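Local coordinates for mandelate racemase / muconate lactonizing enzyme, C-terminal domain protein (Pseudovibrio sp. JE062, PDB 4JHM), which belongs to the enolase superfamily, in which an N-terminal alpha+beta domain is joined to a C-terminal domain of the TIM-barrel type, at residues 144-149 against 176-181; 166-171 against 195-200; 154-159 against 325-330; 162-167 against 189-194. All blocks are in the same frame, centred on the assembly; numbering follows the deposited sequence.

Interaction 1: 144-149 against 176-181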
loop_
_atom_site.group_PDB
_atom_site.type_symbol
_atom_site.label_atom_id
_atom_site.label_comp_id
_atom_site.label_asym_id
_atom_site.label_seq_id
_atom_site.Cartn_x
_atom_site.Cartn_y
_atom_site.Cartn_z
ATOM N N ASP A 144 -15.410 5.653 -44.268
ATOM C CA ASP A 144 -16.373 6.686 -43.888
ATOM C C ASP A 144 -17.685 6.093 -43.372
ATOM O O ASP A 144 -18.299 6.644 -42.457
ATOM C CB ASP A 144 -16.654 7.625 -45.066
ATOM C CG ASP A 144 -15.565 8.666 -45.260
ATOM O OD1 ASP A 144 -14.381 8.284 -45.340
ATOM O OD2 ASP A 144 -15.892 9.869 -45.336
ATOM N N THR A 145 -18.115 4.982 -43.964
ATOM C CA THR A 145 -19.330 4.299 -43.523
ATOM C C THR A 145 -19.044 2.871 -43.072
ATOM O O THR A 145 -18.123 2.223 -43.567
ATOM C CB THR A 145 -20.391 4.250 -44.636
ATOM O OG1 THR A 145 -19.794 3.780 -45.850
ATOM C CG2 THR A 145 -20.988 5.623 -44.865
ATOM N N VAL A 146 -19.854 2.392 -42.132
ATOM C CA VAL A 146 -19.714 1.048 -41.581
ATOM C C VAL A 146 -19.766 -0.030 -42.656
ATOM O O VAL A 146 -19.091 -1.055 -42.542
ATOM C CB VAL A 146 -20.826 0.750 -40.551
ATOM C CG1 VAL A 146 -21.002 -0.750 -40.362
ATOM C CG2 VAL A 146 -20.523 1.431 -39.225
ATOM N N GLU A 147 -20.571 0.202 -43.691
ATOM C CA GLU A 147 -20.815 -0.804 -44.727
ATOM C C GLU A 147 -19.585 -1.043 -45.602
ATOM O O GLU A 147 -19.421 -2.123 -46.166
ATOM C CB GLU A 147 -22.011 -0.405 -45.600
ATOM C CG GLU A 147 -23.363 -0.487 -44.897
ATOM C CD GLU A 147 -23.531 0.553 -43.801
ATOM O OE1 GLU A 147 -22.905 1.634 -43.890
ATOM O OE2 GLU A 147 -24.295 0.293 -42.846
ATOM N N GLU A 148 -18.721 -0.039 -45.705
ATOM C CA GLU A 148 -17.486 -0.164 -46.476
ATOM C C GLU A 148 -16.536 -1.196 -45.871
ATOM O O GLU A 148 -15.634 -1.687 -46.547
ATOM C CB GLU A 148 -16.776 1.192 -46.571
ATOM C CG GLU A 148 -17.515 2.231 -47.405
ATOM C CD GLU A 148 -16.744 3.533 -47.537
ATOM O OE1 GLU A 148 -15.646 3.521 -48.133
ATOM O OE2 GLU A 148 -17.237 4.573 -47.050
ATOM N N TYR A 149 -16.740 -1.519 -44.596
ATOM C CA TYR A 149 -15.855 -2.429 -43.877
ATOM C C TYR A 149 -16.031 -3.891 -44.281
ATOM O O TYR A 149 -15.084 -4.671 -44.211
ATOM C CB TYR A 149 -16.064 -2.293 -42.364
ATOM C CG TYR A 149 -15.298 -1.146 -41.739
ATOM C CD1 TYR A 149 -15.837 0.132 -41.691
ATOM C CD2 TYR A 149 -14.029 -1.340 -41.204
ATOM C CE1 TYR A 149 -15.138 1.184 -41.127
ATOM C CE2 TYR A 149 -13.322 -0.295 -40.643
ATOM C CZ TYR A 149 -13.881 0.967 -40.605
ATOM O OH TYR A 149 -13.184 2.013 -40.044
ATOM N N VAL A 176 -19.363 2.348 -32.034
ATOM C CA VAL A 176 -20.294 1.352 -31.513
ATOM C C VAL A 176 -21.171 0.790 -32.630
ATOM O O VAL A 176 -21.501 -0.395 -32.631
ATOM C CB VAL A 176 -21.183 1.932 -30.393
ATOM C CG1 VAL A 176 -22.420 1.069 -30.185
ATOM C CG2 VAL A 176 -20.396 2.050 -29.095
ATOM N N ALA A 177 -21.553 1.645 -33.575
ATOM C CA ALA A 177 -22.348 1.203 -34.719
ATOM C C ALA A 177 -21.507 0.282 -35.593
ATOM O O ALA A 177 -22.015 -0.667 -36.189
ATOM C CB ALA A 177 -22.841 2.397 -35.521
ATOM N N LEU A 178 -20.213 0.572 -35.663
ATOM C CA LEU A 178 -19.281 -0.258 -36.408
ATOM C C LEU A 178 -19.090 -1.582 -35.688
ATOM O O LEU A 178 -19.453 -2.643 -36.188
ATOM C CB LEU A 178 -17.937 0.457 -36.529
ATOM C CG LEU A 178 -16.765 -0.411 -36.984
ATOM C CD1 LEU A 178 -16.876 -0.718 -38.469
ATOM C CD2 LEU A 178 -15.448 0.285 -36.684
ATOM N N VAL A 179 -18.524 -1.501 -34.494
ATOM C CA VAL A 179 -18.183 -2.676 -33.707
ATOM C C VAL A 179 -19.309 -3.712 -33.618
ATOM O O VAL A 179 -19.056 -4.906 -33.735
ATOM C CB VAL A 179 -17.729 -2.253 -32.294
ATOM C CG1 VAL A 179 -18.106 -3.297 -31.266
ATOM C CG2 VAL A 179 -16.228 -1.999 -32.284
ATOM N N GLU A 180 -20.543 -3.262 -33.417
ATOM C CA GLU A 180 -21.672 -4.177 -33.226
ATOM C C GLU A 180 -22.119 -4.835 -34.536
ATOM O O GLU A 180 -22.470 -6.020 -34.560
ATOM C CB GLU A 180 -22.843 -3.442 -32.566
ATOM C CG GLU A 180 -22.557 -3.016 -31.134
ATOM C CD GLU A 180 -23.779 -2.479 -30.410
ATOM O OE1 GLU A 180 -24.538 -1.698 -31.016
ATOM O OE2 GLU A 180 -23.972 -2.829 -29.227
ATOM N N ALA A 181 -22.102 -4.063 -35.618
ATOM C CA ALA A 181 -22.470 -4.572 -36.937
ATOM C C ALA A 181 -21.484 -5.634 -37.419
ATOM O O ALA A 181 -21.868 -6.571 -38.120
ATOM C CB ALA A 181 -22.542 -3.429 -37.937
#
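Val146 plugs against the turns of helix 172-186 with both of its methyls, while Tyr149 offers the face of its ring to Leu178. The aliphatic contacts come first. CG2 of Val146 rests on the helix backbone, 3.5 Å from CA of Leu178, and CG1 reaches one turn further along to CB of Ala181 at 3.9 Å. The valine torsion divides the work: CG1 stands anti to the backbone N (chi1 159°), leaving CG2 beside that nitrogen and facing Leu178.

The second kind of contact is CH-pi. Leu178 CD1 sits over one face of the Tyr149 ring, 3.6 Å from the centroid and 16° off the normal, displaced a little toward CD1 of the ring. The two side chains cross at nearly a right angle. Two further groups fix the ring: its OH is hydrogen-bonded to His167 O, and Phe143 meets it edge-to-face.

Polar bonds within 144-149 hold the turn itself. Glu148 OE2 accepts from Thr145 N at 3.2 Å and from Thr145 OG1 at 2.9 Å. Across the contact itself the seam is apolar, and it joins the loop that leads into helix 149-159 to helix 172-186, part of the outer helical layer of a TIM barrel.

Interaction 2: 166-171 against 195-200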
loop_
_atom_site.group_PDB
_atom_site.type_symbol
_atom_site.label_atom_id
_atom_site.label_comp_id
_atom_site.label_asym_id
_atom_site.label_seq_id
_atom_site.Cartn_x
_atom_site.Cartn_y
_atom_site.Cartn_z
ATOM N N LEU A 166 -9.201 -3.427 -36.432
ATOM C CA LEU A 166 -9.913 -2.340 -37.067
ATOM C C LEU A 166 -9.372 -1.006 -36.587
ATOM O O LEU A 166 -9.248 -0.788 -35.393
ATOM C CB LEU A 166 -11.395 -2.411 -36.710
ATOM C CG LEU A 166 -12.113 -3.728 -36.975
ATOM C CD1 LEU A 166 -13.406 -3.779 -36.180
ATOM C CD2 LEU A 166 -12.380 -3.891 -38.458
ATOM N N HIS A 167 -9.046 -0.113 -37.513
ATOM C CA HIS A 167 -8.915 1.292 -37.156
ATOM C C HIS A 167 -10.285 1.906 -37.356
ATOM O O HIS A 167 -10.981 1.588 -38.322
ATOM C CB HIS A 167 -7.847 2.003 -37.983
ATOM C CG HIS A 167 -6.457 1.771 -37.481
ATOM N ND1 HIS A 167 -5.539 0.992 -38.151
ATOM C CD2 HIS A 167 -5.836 2.197 -36.356
ATOM C CE1 HIS A 167 -4.409 0.959 -37.470
ATOM N NE2 HIS A 167 -4.562 1.682 -36.375
ATOM N N CYS A 168 -10.684 2.763 -36.424
ATOM C CA CYS A 168 -12.056 3.235 -36.376
ATOM C C CYS A 168 -12.145 4.755 -36.332
ATOM O O CYS A 168 -11.147 5.461 -36.487
ATOM C CB CYS A 168 -12.763 2.632 -35.161
ATOM S SG CYS A 168 -12.016 3.086 -33.582
ATOM N N TYR A 169 -13.359 5.245 -36.119
ATOM C CA TYR A 169 -13.621 6.671 -36.085
ATOM C C TYR A 169 -13.039 7.307 -34.828
ATOM O O TYR A 169 -12.778 8.507 -34.798
ATOM C CB TYR A 169 -15.128 6.917 -36.175
ATOM C CG TYR A 169 -15.765 6.212 -37.355
ATOM C CD1 TYR A 169 -15.747 6.784 -38.618
ATOM C CD2 TYR A 169 -16.367 4.967 -37.210
ATOM C CE1 TYR A 169 -16.316 6.142 -39.704
ATOM C CE2 TYR A 169 -16.940 4.318 -38.290
ATOM C CZ TYR A 169 -16.913 4.911 -39.535
ATOM O OH TYR A 169 -17.478 4.280 -40.621
ATOM N N CYS A 170 -12.819 6.495 -33.799
ATOM C CA CYS A 170 -12.326 6.996 -32.521
ATOM C C CYS A 170 -13.339 7.956 -31.904
ATOM O O CYS A 170 -12.981 8.893 -31.191
ATOM C CB CYS A 170 -10.964 7.664 -32.698
ATOM S SG CYS A 170 -9.730 6.533 -33.371
ATOM N N VAL A 171 -14.609 7.694 -32.200
ATOM C CA VAL A 171 -15.735 8.398 -31.612
ATOM C C VAL A 171 -16.719 7.331 -31.118
ATOM O O VAL A 171 -17.509 6.787 -31.889
ATOM C CB VAL A 171 -16.409 9.329 -32.643
ATOM C CG1 VAL A 171 -17.709 9.902 -32.097
ATOM C CG2 VAL A 171 -15.457 10.444 -33.052
ATOM N N LEU A 195 -9.373 -3.571 -31.717
ATOM C CA LEU A 195 -9.839 -2.210 -31.946
ATOM C C LEU A 195 -8.810 -1.204 -31.449
ATOM O O LEU A 195 -8.336 -1.310 -30.316
ATOM C CB LEU A 195 -11.159 -1.999 -31.214
ATOM C CG LEU A 195 -11.886 -0.684 -31.472
ATOM C CD1 LEU A 195 -12.281 -0.576 -32.935
ATOM C CD2 LEU A 195 -13.112 -0.589 -30.577
ATOM N N ASP A 196 -8.459 -0.239 -32.297
ATOM C CA ASP A 196 -7.551 0.848 -31.910
ATOM C C ASP A 196 -8.302 2.187 -31.881
ATOM O O ASP A 196 -8.743 2.678 -32.923
ATOM C CB ASP A 196 -6.360 0.925 -32.875
ATOM C CG ASP A 196 -5.386 2.045 -32.525
ATOM O OD1 ASP A 196 -5.700 2.851 -31.629
ATOM O OD2 ASP A 196 -4.303 2.122 -33.142
ATOM N N THR A 197 -8.454 2.767 -30.691
ATOM C CA THR A 197 -9.174 4.032 -30.543
ATOM C C THR A 197 -8.214 5.206 -30.296
ATOM O O THR A 197 -8.619 6.263 -29.801
ATOM C CB THR A 197 -10.216 3.964 -29.405
ATOM O OG1 THR A 197 -9.563 3.657 -28.168
ATOM C CG2 THR A 197 -11.270 2.903 -29.695
ATOM N N ALA A 198 -6.942 5.001 -30.629
ATOM C CA ALA A 198 -5.948 6.072 -30.660
ATOM C C ALA A 198 -6.016 7.044 -29.483
ATOM O O ALA A 198 -5.706 8.222 -29.627
ATOM C CB ALA A 198 -6.071 6.838 -31.966
ATOM N N GLY A 199 -6.435 6.555 -28.325
ATOM C CA GLY A 199 -6.398 7.347 -27.102
ATOM C C GLY A 199 -7.440 8.442 -26.977
ATOM O O GLY A 199 -7.395 9.221 -26.032
ATOM N N PHE A 200 -8.397 8.497 -27.895
ATOM C CA PHE A 200 -9.340 9.617 -27.907
ATOM C C PHE A 200 -10.642 9.409 -27.128
ATOM O O PHE A 200 -11.422 10.340 -26.995
ATOM C CB PHE A 200 -9.647 10.042 -29.349
ATOM C CG PHE A 200 -8.453 10.603 -30.080
ATOM C CD1 PHE A 200 -7.390 11.173 -29.380
ATOM C CD2 PHE A 200 -8.400 10.582 -31.466
ATOM C CE1 PHE A 200 -6.294 11.689 -30.047
ATOM C CE2 PHE A 200 -7.308 11.101 -32.138
ATOM C CZ PHE A 200 -6.254 11.655 -31.428
#
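Asp196, whose carboxylate lies alongside the His167 ring, turns its OD1 back on its own chain: Ala198 N donates to OD1 at 2.7 Å, nearly in line with the C-O bond, and closes an Asx turn. The other oxygen, OD2, faces the histidine. It lies near the ring plane at the edge, 3.3 Å from His167 NE2, in a weak, bent bond, with ring and carboxylate planes 48° apart. With CG anti to the backbone N (chi1 180°), the aspartate points the same way as the histidine. His167 ND1 is anchored elsewhere, on Thr140 O, while Glu222 brings a second carboxylate close to OD2.

Behind these side chains the two parallel strands are still joined, by Asp196 N to Leu166 O at 3.2 Å. They are the first and last elements of a beta-alpha-beta unit, and past this bond the two chains diverge near the C-terminal ends of the barrel strands, the end at which TIM-barrel enzymes carry their active sites.

Two cysteines pack between the diverging chains. Cys168 SG packs on Leu195 CD1 at 3.7 Å and also approaches Asp196 O and Thr197 CG2. Cys170 SG lies against the Thr197 carbonyl group and touches Ala198 CB at 3.9 Å. Further out, Cys170 CB meets the Phe200 ring obliquely, 4.1 Å from CD2, Phe200 being the last residue of the type I' turn 197-200.

Interaction 3: 154-159 against 325-330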
loop_
_atom_site.group_PDB
_atom_site.type_symbol
_atom_site.label_atom_id
_atom_site.label_comp_id
_atom_site.label_asym_id
_atom_site.label_seq_id
_atom_site.Cartn_x
_atom_site.Cartn_y
_atom_site.Cartn_z
ATOM N N ASP A 154 -13.989 -9.148 -45.941
ATOM C CA ASP A 154 -14.194 -10.362 -46.724
ATOM C C ASP A 154 -12.945 -10.745 -47.530
ATOM O O ASP A 154 -12.653 -11.929 -47.693
ATOM C CB ASP A 154 -15.417 -10.217 -47.635
ATOM C CG ASP A 154 -16.732 -10.298 -46.867
ATOM O OD1 ASP A 154 -16.711 -10.653 -45.670
ATOM O OD2 ASP A 154 -17.789 -10.010 -47.460
ATOM N N ASP A 155 -12.211 -9.751 -48.028
ATOM C CA ASP A 155 -10.902 -10.004 -48.632
ATOM C C ASP A 155 -9.955 -10.565 -47.583
ATOM O O ASP A 155 -9.392 -11.644 -47.752
ATOM C CB ASP A 155 -10.288 -8.721 -49.191
ATOM C CG ASP A 155 -10.971 -8.238 -50.440
ATOM O OD1 ASP A 155 -11.598 -9.062 -51.138
ATOM O OD2 ASP A 155 -10.869 -7.028 -50.727
ATOM N N CYS A 156 -9.778 -9.818 -46.498
ATOM C CA CYS A 156 -8.869 -10.220 -45.438
ATOM C C CYS A 156 -8.992 -11.716 -45.178
ATOM O O CYS A 156 -7.989 -12.417 -45.062
ATOM C CB CYS A 156 -9.156 -9.439 -44.154
ATOM S SG CYS A 156 -8.747 -7.678 -44.228
ATOM N N ILE A 157 -10.228 -12.202 -45.108
ATOM C CA ILE A 157 -10.486 -13.597 -44.755
ATOM C C ILE A 157 -10.131 -14.564 -45.886
ATOM O O ILE A 157 -9.714 -15.690 -45.629
ATOM C CB ILE A 157 -11.951 -13.802 -44.322
ATOM C CG1 ILE A 157 -12.242 -12.965 -43.070
ATOM C CG2 ILE A 157 -12.224 -15.273 -44.044
ATOM C CD1 ILE A 157 -13.710 -12.850 -42.725
ATOM N N GLU A 158 -10.290 -14.134 -47.132
ATOM C CA GLU A 158 -9.846 -14.952 -48.258
ATOM C C GLU A 158 -8.324 -14.943 -48.356
ATOM O O GLU A 158 -7.707 -15.982 -48.588
ATOM C CB GLU A 158 -10.462 -14.480 -49.581
ATOM C CG GLU A 158 -11.675 -15.283 -50.033
ATOM C CD GLU A 158 -11.328 -16.709 -50.436
ATOM O OE1 GLU A 158 -10.757 -17.447 -49.604
ATOM O OE2 GLU A 158 -11.635 -17.103 -51.585
ATOM N N HIS A 159 -7.718 -13.774 -48.164
ATOM C CA HIS A 159 -6.271 -13.650 -48.303
ATOM C C HIS A 159 -5.558 -14.554 -47.313
ATOM O O HIS A 159 -4.391 -14.886 -47.508
ATOM C CB HIS A 159 -5.806 -12.202 -48.129
ATOM C CG HIS A 159 -4.406 -11.962 -48.609
ATOM N ND1 HIS A 159 -4.060 -12.006 -49.943
ATOM C CD2 HIS A 159 -3.265 -11.687 -47.937
ATOM C CE1 HIS A 159 -2.768 -11.765 -50.071
ATOM N NE2 HIS A 159 -2.261 -11.569 -48.869
ATOM N N GLN A 325 0.366 -6.308 -39.879
ATOM C CA GLN A 325 0.480 -6.218 -41.327
ATOM C C GLN A 325 -0.616 -5.325 -41.878
ATOM O O GLN A 325 -1.783 -5.722 -41.937
ATOM C CB GLN A 325 0.366 -7.605 -41.960
ATOM C CG GLN A 325 0.400 -7.594 -43.480
ATOM C CD GLN A 325 1.800 -7.411 -44.024
ATOM O OE1 GLN A 325 2.181 -6.319 -44.451
ATOM N NE2 GLN A 325 2.582 -8.478 -43.998
ATOM N N PHE A 326 -0.243 -4.115 -42.276
ATOM C CA PHE A 326 -1.196 -3.225 -42.914
ATOM C C PHE A 326 -1.554 -3.774 -44.291
ATOM O O PHE A 326 -0.680 -4.173 -45.061
ATOM C CB PHE A 326 -0.644 -1.808 -43.039
ATOM C CG PHE A 326 -1.622 -0.846 -43.636
ATOM C CD1 PHE A 326 -2.511 -0.151 -42.830
ATOM C CD2 PHE A 326 -1.679 -0.660 -45.007
ATOM C CE1 PHE A 326 -3.428 0.728 -43.380
ATOM C CE2 PHE A 326 -2.591 0.217 -45.564
ATOM C CZ PHE A 326 -3.468 0.912 -44.748
ATOM N N TYR A 327 -2.848 -3.788 -44.588
ATOM C CA TYR A 327 -3.364 -4.366 -45.821
ATOM C C TYR A 327 -4.308 -3.332 -46.429
ATOM O O TYR A 327 -5.202 -2.842 -45.735
ATOM C CB TYR A 327 -4.092 -5.678 -45.494
ATOM C CG TYR A 327 -4.474 -6.528 -46.687
ATOM C CD1 TYR A 327 -3.516 -6.957 -47.597
ATOM C CD2 TYR A 327 -5.792 -6.925 -46.887
ATOM C CE1 TYR A 327 -3.862 -7.736 -48.684
ATOM C CE2 TYR A 327 -6.150 -7.706 -47.971
ATOM C CZ TYR A 327 -5.183 -8.109 -48.866
ATOM O OH TYR A 327 -5.532 -8.888 -49.947
ATOM N N PRO A 328 -4.110 -2.970 -47.713
ATOM C CA PRO A 328 -3.154 -3.484 -48.707
ATOM C C PRO A 328 -1.688 -3.211 -48.371
ATOM O O PRO A 328 -1.397 -2.459 -47.445
ATOM C CB PRO A 328 -3.532 -2.733 -49.993
ATOM C CG PRO A 328 -4.839 -2.068 -49.719
ATOM C CD PRO A 328 -4.886 -1.839 -48.247
ATOM N N TYR A 329 -0.782 -3.817 -49.138
ATOM C CA TYR A 329 0.652 -3.712 -48.880
ATOM C C TYR A 329 1.300 -2.614 -49.707
ATOM O O TYR A 329 2.119 -1.846 -49.211
ATOM C CB TYR A 329 1.368 -5.015 -49.237
ATOM C CG TYR A 329 0.695 -6.291 -48.788
ATOM C CD1 TYR A 329 0.499 -6.559 -47.440
ATOM C CD2 TYR A 329 0.294 -7.250 -49.715
ATOM C CE1 TYR A 329 -0.100 -7.735 -47.029
ATOM C CE2 TYR A 329 -0.307 -8.427 -49.313
ATOM C CZ TYR A 329 -0.500 -8.666 -47.970
ATOM O OH TYR A 329 -1.096 -9.832 -47.556
ATOM N N GLU A 330 0.928 -2.568 -50.981
ATOM C CA GLU A 330 1.647 -1.802 -52.000
ATOM C C GLU A 330 2.213 -0.464 -51.520
ATOM O O GLU A 330 3.374 -0.150 -51.783
ATOM C CB GLU A 330 0.746 -1.576 -53.218
ATOM C CG GLU A 330 0.424 -2.843 -54.004
ATOM C CD GLU A 330 -0.661 -3.698 -53.364
ATOM O OE1 GLU A 330 -1.175 -4.609 -54.043
ATOM O OE2 GLU A 330 -1.006 -3.463 -52.186
#
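His159, Tyr327 and Tyr329 form an aromatic cluster where helix 149-159, toward its C-terminal part, meets the chain around and after strand 323-326. In the TIM-barrel fold of this domain, strand 323-326 lies beside strand 133-139, so the cluster packs helix 149-159 against the segment that follows the neighbouring strand.

The ring contacts dominate. His159 and Tyr327 make an offset stack, centroids 4.9 Å apart and planes 28° from parallel. The displacement brings the phenol oxygen of Tyr327 over the imidazole face, 3.5 Å from His159 CG. Both side chains extend with CG anti to the backbone N (chi1 -165° for His159, -170° for Tyr327), which carries the rings toward each other across the gap between the backbones. Tyr329 approaches His159 from the opposite direction, its ring oblique to the imidazole with centroids 5.6 Å apart. One face of the Tyr329 ring is also covered by CD1 of Tyr327, while Phe161 meets Tyr327 edge-to-face.

Tyr327 is held at its backbone too, where its O accepts from Tyr152 OH. A sulfur-aromatic contact comes from one turn earlier: Cys156 SG lies obliquely to the Tyr327 ring, 4.0 Å from CD2. Asp155 CB makes an apolar contact at the ring edge, near its plane, 4.4 Å from Tyr327 CE2.

Interaction 4: 162-167 against 189-194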
loop_
_atom_site.group_PDB
_atom_site.type_symbol
_atom_site.label_atom_id
_atom_site.label_comp_id
_atom_site.label_asym_id
_atom_site.label_seq_id
_atom_site.Cartn_x
_atom_site.Cartn_y
_atom_site.Cartn_z
ATOM N N THR A 162 -5.868 -14.248 -40.126
ATOM C CA THR A 162 -6.466 -14.922 -38.979
ATOM C C THR A 162 -6.997 -13.929 -37.945
ATOM O O THR A 162 -7.662 -14.313 -36.985
ATOM C CB THR A 162 -5.407 -15.798 -38.292
ATOM O OG1 THR A 162 -4.132 -15.132 -38.355
ATOM C CG2 THR A 162 -5.311 -17.149 -38.983
ATOM N N ALA A 163 -6.687 -12.653 -38.143
ATOM C CA ALA A 163 -7.029 -11.622 -37.176
ATOM C C ALA A 163 -7.070 -10.262 -37.853
ATOM O O ALA A 163 -6.315 -9.999 -38.787
ATOM C CB ALA A 163 -6.017 -11.613 -36.043
ATOM N N ILE A 164 -7.959 -9.400 -37.376
ATOM C CA ILE A 164 -8.091 -8.066 -37.931
ATOM C C ILE A 164 -8.155 -7.020 -36.825
ATOM O O ILE A 164 -8.995 -7.105 -35.930
ATOM C CB ILE A 164 -9.364 -7.954 -38.783
ATOM C CG1 ILE A 164 -9.306 -8.947 -39.947
ATOM C CG2 ILE A 164 -9.532 -6.530 -39.291
ATOM C CD1 ILE A 164 -10.533 -8.926 -40.832
ATOM N N LYS A 165 -7.255 -6.041 -36.881
ATOM C CA LYS A 165 -7.342 -4.892 -35.993
ATOM C C LYS A 165 -7.953 -3.732 -36.757
ATOM O O LYS A 165 -7.309 -3.129 -37.615
ATOM C CB LYS A 165 -5.978 -4.479 -35.430
ATOM C CG LYS A 165 -6.058 -3.203 -34.599
ATOM C CD LYS A 165 -4.742 -2.840 -33.937
ATOM C CE LYS A 165 -3.791 -2.140 -34.892
ATOM N NZ LYS A 165 -2.440 -1.956 -34.288
ATOM N N LEU A 166 -9.201 -3.427 -36.432
ATOM C CA LEU A 166 -9.913 -2.340 -37.067
ATOM C C LEU A 166 -9.372 -1.006 -36.587
ATOM O O LEU A 166 -9.248 -0.788 -35.393
ATOM C CB LEU A 166 -11.395 -2.411 -36.710
ATOM C CG LEU A 166 -12.113 -3.728 -36.975
ATOM C CD1 LEU A 166 -13.406 -3.779 -36.180
ATOM C CD2 LEU A 166 -12.380 -3.891 -38.458
ATOM N N HIS A 167 -9.046 -0.113 -37.513
ATOM C CA HIS A 167 -8.915 1.292 -37.156
ATOM C C HIS A 167 -10.285 1.906 -37.356
ATOM O O HIS A 167 -10.981 1.588 -38.322
ATOM C CB HIS A 167 -7.847 2.003 -37.983
ATOM C CG HIS A 167 -6.457 1.771 -37.481
ATOM N ND1 HIS A 167 -5.539 0.992 -38.151
ATOM C CD2 HIS A 167 -5.836 2.197 -36.356
ATOM C CE1 HIS A 167 -4.409 0.959 -37.470
ATOM N NE2 HIS A 167 -4.562 1.682 -36.375
ATOM N N SER A 189 -16.961 -16.612 -36.894
ATOM C CA SER A 189 -16.079 -16.820 -38.035
ATOM C C SER A 189 -14.787 -17.502 -37.620
ATOM O O SER A 189 -14.129 -18.151 -38.431
ATOM C CB SER A 189 -15.736 -15.474 -38.664
ATOM O OG SER A 189 -16.822 -14.578 -38.539
ATOM N N GLY A 190 -14.420 -17.335 -36.354
ATOM C CA GLY A 190 -13.122 -17.776 -35.867
ATOM C C GLY A 190 -12.074 -16.688 -36.021
ATOM O O GLY A 190 -10.949 -16.831 -35.554
ATOM N N ILE A 191 -12.447 -15.595 -36.681
ATOM C CA ILE A 191 -11.552 -14.458 -36.865
ATOM C C ILE A 191 -11.411 -13.682 -35.564
ATOM O O ILE A 191 -12.399 -13.443 -34.875
ATOM C CB ILE A 191 -12.079 -13.500 -37.950
ATOM C CG1 ILE A 191 -12.165 -14.213 -39.301
ATOM C CG2 ILE A 191 -11.176 -12.283 -38.066
ATOM C CD1 ILE A 191 -10.821 -14.626 -39.860
ATOM N N ARG A 192 -10.178 -13.294 -35.240
ATOM C CA ARG A 192 -9.884 -12.525 -34.032
ATOM C C ARG A 192 -9.911 -11.031 -34.345
ATOM O O ARG A 192 -9.225 -10.580 -35.260
ATOM C CB ARG A 192 -8.502 -12.899 -33.483
ATOM C CG ARG A 192 -8.322 -14.367 -33.124
ATOM C CD ARG A 192 -9.291 -14.792 -32.039
ATOM N NE ARG A 192 -9.240 -13.898 -30.882
ATOM C CZ ARG A 192 -10.164 -13.852 -29.926
ATOM N NH1 ARG A 192 -11.227 -14.647 -29.973
ATOM N NH2 ARG A 192 -10.026 -13.007 -28.919
ATOM N N PHE A 193 -10.692 -10.266 -33.586
ATOM C CA PHE A 193 -10.844 -8.834 -33.847
ATOM C C PHE A 193 -10.255 -7.963 -32.744
ATOM O O PHE A 193 -10.387 -8.270 -31.556
ATOM C CB PHE A 193 -12.319 -8.475 -34.037
ATOM C CG PHE A 193 -12.887 -8.903 -35.365
ATOM C CD1 PHE A 193 -12.725 -8.111 -36.490
ATOM C CD2 PHE A 193 -13.597 -10.086 -35.483
ATOM C CE1 PHE A 193 -13.254 -8.496 -37.708
ATOM C CE2 PHE A 193 -14.134 -10.474 -36.699
ATOM C CZ PHE A 193 -13.962 -9.678 -37.812
HETATM N N MSE A 194 -9.612 -6.871 -33.156
HETATM C CA MSE A 194 -9.026 -5.897 -32.238
HETATM C C MSE A 194 -9.494 -4.525 -32.637
HETATM O O MSE A 194 -9.947 -4.318 -33.762
HETATM C CB MSE A 194 -7.498 -5.910 -32.295
HETATM C CG MSE A 194 -6.905 -7.241 -31.853
HETATM SE SE MSE A 194 -6.500 -8.378 -33.416
HETATM C CE MSE A 194 -4.578 -8.656 -33.088
#
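Arg192 and Met194 (a selenomethionine) each use both backbone polar atoms to bind the strand beside them. Arg192 N donates to Thr162 O at 3.2 Å, and Arg192 O accepts from Ile164 N at 2.7 Å. Met194 N then donates to Ile164 O at 2.9 Å, and Met194 O accepts from Leu166 N at 2.9 Å. This is regular parallel pairing, the strand segments running at 22° to each other.

On the face bearing Ala163 and Lys165, Ala163 CB meets Arg192 CB at 3.8 Å, and Lys165 CB meets Met194 CB at the same distance. With CG beside the backbone N (chi1 -63°) and the chain bent again at chi2 and chi3, the Met194 selenium comes to 4.2 Å from Ala163 CB. Lys165 leads its amine away to salt bridges with Glu324 and Glu222, and the Arg192 guanidinium pairs with Glu219.

On the other face, Ile164 and Phe193 lie side by side, Ile164 CB 4.1 Å from Phe193 CD1. Ile191 CG2 covers one face of that ring. This apolar layer is roofed by helices: Ile164 packs on Ile153 and Cys156 of helix 149-159, and Phe193 on Val182 and Tyr186 of helix 172-186, while strand 133-139 pairs with the far edge of strand 163-167.

How the interactions relate
From the N terminus, the loop at 144-149 comes first and closes on helix 172-186 in interaction 1. Helix 149-159 then opens the longest loop, which interaction 3 shuts only at 325-330. Interactions 2 and 4 are nested inside it, while interaction 1 crosses the other three. Strand 163-167 serves interaction 4 along its length and interaction 2 at its C-terminal end; the two share Leu166 and His167, and both pair it directly with strand 192-196, helix 172-186 forming the crossover between them in the chain. Tyr149 OH, bonded to His167 O, ties interaction 1 to both. Cys156 against Ile164 and Ile157 against Ile191 link interactions 3 and 4, joining helix 149-159 to the barrel sheet.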